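PDB 3LMZ: putative sugar isomerase, which probably isomerises or epimerises a sugar on a xylose isomerase-like TIM barrel, although its substrate is not known. Local coordinates for residues H182-K191 / V222-E233. Numbering follows the deposited sequence. Where two conformers were deposited one is given.
Sequences HTRVFDMHIK and VNYTGMCSLEYE
E231 OE1 is gripped by two donors from the neighbouring strand: K191 NZ at 2.8 Å, on the anti side of the carboxylate, and H189 ND1 through a weak, bent bond. These residues lie at the C-terminal ends of two parallel strands, 185-190 and 227-230, of the xylose isomerase-like TIM barrel, the end where the active sites of such barrels lie. The planes of the H189 imidazole and the E231 carboxylate are 78° apart. The K191 chain runs alongside that of E231, and a bend at chi3 (67°) brings NZ to E233 OE1 at 3.1 Å, from above the carboxylate plane; D163 is a further salt-bridge partner. E231 OE2 bonds a citrate, probably from the crystallisation liquor, consistent with a ligand pocket here. A methionine in place of K191 would probably leave these acids without their shared cation and set the E233 carboxylate freer to turn.

The strands are joined by S229 N to M188 O, I190 N to S229 O and E231 N to I190 O, the last nearly straight at 170°. On the face of the sheet opposite H189 and S229, I190 CG2 packs on C228 CB, and helix 212-221 covers M188 and C228. Toward the N-terminal end, the Y224 ring has G226 N over one face and, over the other, M188 CE in a CH-pi contact 3.9 Å from the ring centroid. Y224 OH donates to M227 O at 2.7 Å. Nearby, one water donates to F186 O and to D187 OD1, which is also hydrogen-bonded to Y78 OH, and accepts from M227 N at 2.9 Å.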
loop_
_atom_site.group_PDB
_atom_site.type_symbol
_atom_site.label_atom_id
_atom_site.label_comp_id
_atom_site.label_asym_id
_atom_site.label_seq_id
_atom_site.Cartn_x
_atom_site.Cartn_y
_atom_site.Cartn_z
ATOM N N HIS A 182 -24.422 -2.165 -14.561
ATOM C CA HIS A 182 -23.572 -1.002 -14.901
ATOM C C HIS A 182 -24.261 0.248 -15.387
ATOM O O HIS A 182 -23.809 1.352 -15.056
ATOM C CB HIS A 182 -22.425 -1.388 -15.874
ATOM C CG HIS A 182 -22.868 -1.684 -17.257
ATOM N ND1 HIS A 182 -23.321 -2.922 -17.656
ATOM C CD2 HIS A 182 -22.964 -0.872 -18.338
ATOM C CE1 HIS A 182 -23.696 -2.854 -18.923
ATOM N NE2 HIS A 182 -23.489 -1.621 -19.355
ATOM N N THR A 183 -25.386 0.099 -16.091
ATOM C CA THR A 183 -26.092 1.281 -16.580
ATOM C C THR A 183 -26.637 2.183 -15.449
ATOM O O THR A 183 -26.933 3.385 -15.663
ATOM C CB THR A 183 -27.237 0.886 -17.527
ATOM O OG1 THR A 183 -28.125 -0.037 -16.867
ATOM C CG2 THR A 183 -26.654 0.201 -18.803
ATOM N N ARG A 184 -26.764 1.619 -14.252
ATOM C CA ARG A 184 -27.152 2.385 -13.068
ATOM C C ARG A 184 -26.106 2.340 -11.941
ATOM O O ARG A 184 -26.484 2.460 -10.810
ATOM C CB ARG A 184 -28.505 1.882 -12.558
ATOM C CG ARG A 184 -29.624 2.214 -13.534
ATOM C CD ARG A 184 -30.938 1.690 -13.043
ATOM N NE ARG A 184 -32.056 1.964 -13.943
ATOM C CZ ARG A 184 -32.789 3.083 -13.969
ATOM N NH1 ARG A 184 -32.543 4.098 -13.171
ATOM N NH2 ARG A 184 -33.816 3.191 -14.824
ATOM N N VAL A 185 -24.817 2.094 -12.230
ATOM C CA VAL A 185 -23.776 2.224 -11.199
ATOM C C VAL A 185 -23.092 3.586 -11.414
ATOM O O VAL A 185 -22.377 3.805 -12.419
ATOM C CB VAL A 185 -22.733 1.090 -11.263
ATOM C CG1 VAL A 185 -21.583 1.310 -10.263
ATOM C CG2 VAL A 185 -23.422 -0.300 -11.032
ATOM N N PHE A 186 -23.332 4.513 -10.475
ATOM C CA PHE A 186 -22.860 5.888 -10.643
ATOM C C PHE A 186 -21.722 6.249 -9.719
ATOM O O PHE A 186 -21.135 7.322 -9.832
ATOM C CB PHE A 186 -24.052 6.877 -10.558
ATOM C CG PHE A 186 -25.090 6.642 -11.636
ATOM C CD1 PHE A 186 -24.717 6.413 -12.965
ATOM C CD2 PHE A 186 -26.438 6.574 -11.320
ATOM C CE1 PHE A 186 -25.659 6.183 -13.948
ATOM C CE2 PHE A 186 -27.358 6.320 -12.297
ATOM C CZ PHE A 186 -26.966 6.127 -13.599
ATOM N N ASP A 187 -21.470 5.375 -8.758
ATOM C CA ASP A 187 -20.365 5.555 -7.799
ATOM C C ASP A 187 -20.020 4.182 -7.264
ATOM O O ASP A 187 -20.780 3.210 -7.423
ATOM C CB ASP A 187 -20.782 6.491 -6.664
ATOM C CG ASP A 187 -19.637 6.940 -5.770
ATOM O OD1 ASP A 187 -18.706 7.540 -6.314
ATOM O OD2 ASP A 187 -19.808 6.832 -4.567
HETATM N N MSE A 188 -18.856 4.070 -6.621
HETATM C CA MSE A 188 -18.452 2.788 -6.090
HETATM C C MSE A 188 -17.632 3.058 -4.831
HETATM O O MSE A 188 -16.774 3.937 -4.839
HETATM C CB MSE A 188 -17.553 2.054 -7.073
HETATM C CG MSE A 188 -17.328 0.594 -6.753
HETATM SE SE MSE A 188 -16.128 -0.259 -8.052
HETATM C CE MSE A 188 -17.360 0.170 -9.616
ATOM N N HIS A 189 -17.900 2.255 -3.793
ATOM C CA HIS A 189 -17.003 2.160 -2.631
ATOM C C HIS A 189 -16.213 0.872 -2.791
ATOM O O HIS A 189 -16.785 -0.250 -2.788
ATOM C CB HIS A 189 -17.806 2.195 -1.317
ATOM C CG HIS A 189 -18.391 3.539 -1.014
ATOM N ND1 HIS A 189 -19.056 3.827 0.160
ATOM C CD2 HIS A 189 -18.322 4.704 -1.705
ATOM C CE1 HIS A 189 -19.409 5.109 0.152
ATOM N NE2 HIS A 189 -18.973 5.667 -0.962
ATOM N N ILE A 190 -14.888 1.034 -2.799
ATOM C CA ILE A 190 -13.937 -0.080 -2.763
ATOM C C ILE A 190 -13.527 -0.289 -1.328
ATOM O O ILE A 190 -13.415 0.675 -0.556
ATOM C CB ILE A 190 -12.733 0.104 -3.724
ATOM C CG1 ILE A 190 -12.002 1.424 -3.477
ATOM C CG2 ILE A 190 -13.223 0.041 -5.199
ATOM C CD1 ILE A 190 -10.668 1.476 -4.149
ATOM N N LYS A 191 -13.383 -1.559 -0.957
ATOM C CA LYS A 191 -13.009 -2.007 0.387
ATOM C C LYS A 191 -12.872 -3.519 0.248
ATOM O O LYS A 191 -13.272 -4.105 -0.792
ATOM C CB LYS A 191 -14.097 -1.661 1.437
ATOM C CG LYS A 191 -15.491 -2.196 1.062
ATOM C CD LYS A 191 -16.575 -1.810 2.069
ATOM C CE LYS A 191 -16.836 -0.325 2.081
ATOM N NZ LYS A 191 -18.115 -0.024 2.893
ATOM N N VAL A 222 -17.167 -2.712 -19.044
ATOM C CA VAL A 222 -18.419 -1.935 -19.090
ATOM C C VAL A 222 -18.172 -0.445 -19.203
ATOM O O VAL A 222 -19.130 0.338 -19.231
ATOM C CB VAL A 222 -19.294 -2.200 -17.825
ATOM C CG1 VAL A 222 -19.618 -3.709 -17.667
ATOM C CG2 VAL A 222 -18.641 -1.629 -16.594
ATOM N N ASN A 223 -16.899 -0.072 -19.302
ATOM C CA ASN A 223 -16.459 1.320 -19.355
ATOM C C ASN A 223 -17.059 2.164 -18.221
ATOM O O ASN A 223 -17.677 3.178 -18.456
ATOM C CB ASN A 223 -16.726 1.911 -20.735
ATOM C CG ASN A 223 -15.965 3.197 -20.986
ATOM O OD1 ASN A 223 -14.769 3.320 -20.661
ATOM N ND2 ASN A 223 -16.651 4.155 -21.572
ATOM N N TYR A 224 -16.881 1.705 -16.976
ATOM C CA TYR A 224 -17.185 2.494 -15.786
ATOM C C TYR A 224 -16.258 3.713 -15.628
ATOM O O TYR A 224 -15.054 3.576 -15.413
ATOM C CB TYR A 224 -17.195 1.605 -14.523
ATOM C CG TYR A 224 -17.438 2.416 -13.253
ATOM C CD1 TYR A 224 -18.699 2.932 -12.976
ATOM C CD2 TYR A 224 -16.412 2.624 -12.334
ATOM C CE1 TYR A 224 -18.935 3.700 -11.846
ATOM C CE2 TYR A 224 -16.620 3.383 -11.136
ATOM C CZ TYR A 224 -17.927 3.932 -10.920
ATOM O OH TYR A 224 -18.221 4.668 -9.757
ATOM N N THR A 225 -16.827 4.922 -15.728
ATOM C CA THR A 225 -16.034 6.146 -15.725
ATOM C C THR A 225 -16.242 6.974 -14.455
ATOM O O THR A 225 -15.787 8.119 -14.378
ATOM C CB THR A 225 -16.290 7.014 -16.972
ATOM O OG1 THR A 225 -17.659 7.375 -16.964
ATOM C CG2 THR A 225 -15.930 6.285 -18.276
ATOM N N GLY A 226 -16.911 6.382 -13.476
ATOM C CA GLY A 226 -17.047 7.008 -12.180
ATOM C C GLY A 226 -15.860 6.788 -11.295
ATOM O O GLY A 226 -14.745 6.444 -11.740
HETATM N N MSE A 227 -16.090 7.070 -10.015
HETATM C CA MSE A 227 -15.047 7.009 -9.017
HETATM C C MSE A 227 -15.165 5.683 -8.272
HETATM O O MSE A 227 -16.221 5.133 -8.047
HETATM C CB MSE A 227 -15.130 8.120 -7.970
HETATM C CG MSE A 227 -14.471 9.420 -8.402
HETATM SE SE MSE A 227 -15.277 10.069 -10.064
HETATM C CE MSE A 227 -14.311 11.711 -10.192
ATOM N N CYS A 228 -13.981 5.198 -7.886
ATOM C CA CYS A 228 -13.798 4.029 -7.022
ATOM C C CYS A 228 -13.191 4.698 -5.797
ATOM O O CYS A 228 -12.041 5.131 -5.834
ATOM C CB CYS A 228 -12.794 3.040 -7.637
ATOM S SG CYS A 228 -13.207 2.279 -9.187
ATOM N N SER A 229 -14.007 4.810 -4.750
ATOM C CA SER A 229 -13.715 5.580 -3.549
ATOM C C SER A 229 -13.493 4.649 -2.369
ATOM O O SER A 229 -14.346 3.817 -2.032
ATOM C CB SER A 229 -14.851 6.545 -3.291
ATOM O OG SER A 229 -14.705 7.583 -4.257
ATOM N N LEU A 230 -12.291 4.704 -1.799
ATOM C CA LEU A 230 -11.983 3.842 -0.686
ATOM C C LEU A 230 -12.731 4.219 0.556
ATOM O O LEU A 230 -12.687 5.350 1.016
ATOM C CB LEU A 230 -10.452 3.823 -0.388
ATOM C CG LEU A 230 -10.017 3.056 0.862
ATOM C CD1 LEU A 230 -10.291 1.580 0.745
ATOM C CD2 LEU A 230 -8.524 3.347 1.225
ATOM N N GLU A 231 -13.476 3.261 1.084
ATOM C CA GLU A 231 -14.189 3.430 2.355
ATOM C C GLU A 231 -13.627 2.424 3.339
ATOM O O GLU A 231 -14.000 1.248 3.388
ATOM C CB GLU A 231 -15.697 3.270 2.186
ATOM C CG GLU A 231 -16.453 3.657 3.430
ATOM C CD GLU A 231 -17.947 3.763 3.195
ATOM O OE1 GLU A 231 -18.559 2.735 2.775
ATOM O OE2 GLU A 231 -18.491 4.851 3.451
ATOM N N TYR A 232 -12.645 2.888 4.090
ATOM C CA TYR A 232 -11.849 2.036 4.985
ATOM C C TYR A 232 -12.407 2.028 6.397
ATOM O O TYR A 232 -12.427 3.072 7.060
ATOM C CB TYR A 232 -10.370 2.473 5.029
ATOM C CG TYR A 232 -9.500 1.459 5.676
ATOM C CD1 TYR A 232 -9.258 0.279 5.033
ATOM C CD2 TYR A 232 -8.907 1.679 6.879
ATOM C CE1 TYR A 232 -8.468 -0.755 5.654
ATOM C CE2 TYR A 232 -8.072 0.700 7.489
ATOM C CZ TYR A 232 -7.909 -0.520 6.887
ATOM O OH TYR A 232 -7.100 -1.481 7.478
ATOM N N GLU A 233 -12.943 0.872 6.840
ATOM C CA GLU A 233 -13.727 0.759 8.080
ATOM C C GLU A 233 -13.105 -0.213 9.064
ATOM O O GLU A 233 -13.747 -1.016 9.709
ATOM C CB GLU A 233 -15.168 0.319 7.769
ATOM C CG GLU A 233 -15.844 1.245 6.748
ATOM C CD GLU A 233 -17.208 0.776 6.204
ATOM O OE1 GLU A 233 -17.480 -0.467 5.898
ATOM O OE2 GLU A 233 -17.994 1.735 6.014
HETATM O O HOH W 1 -18.635 8.183 -9.077
#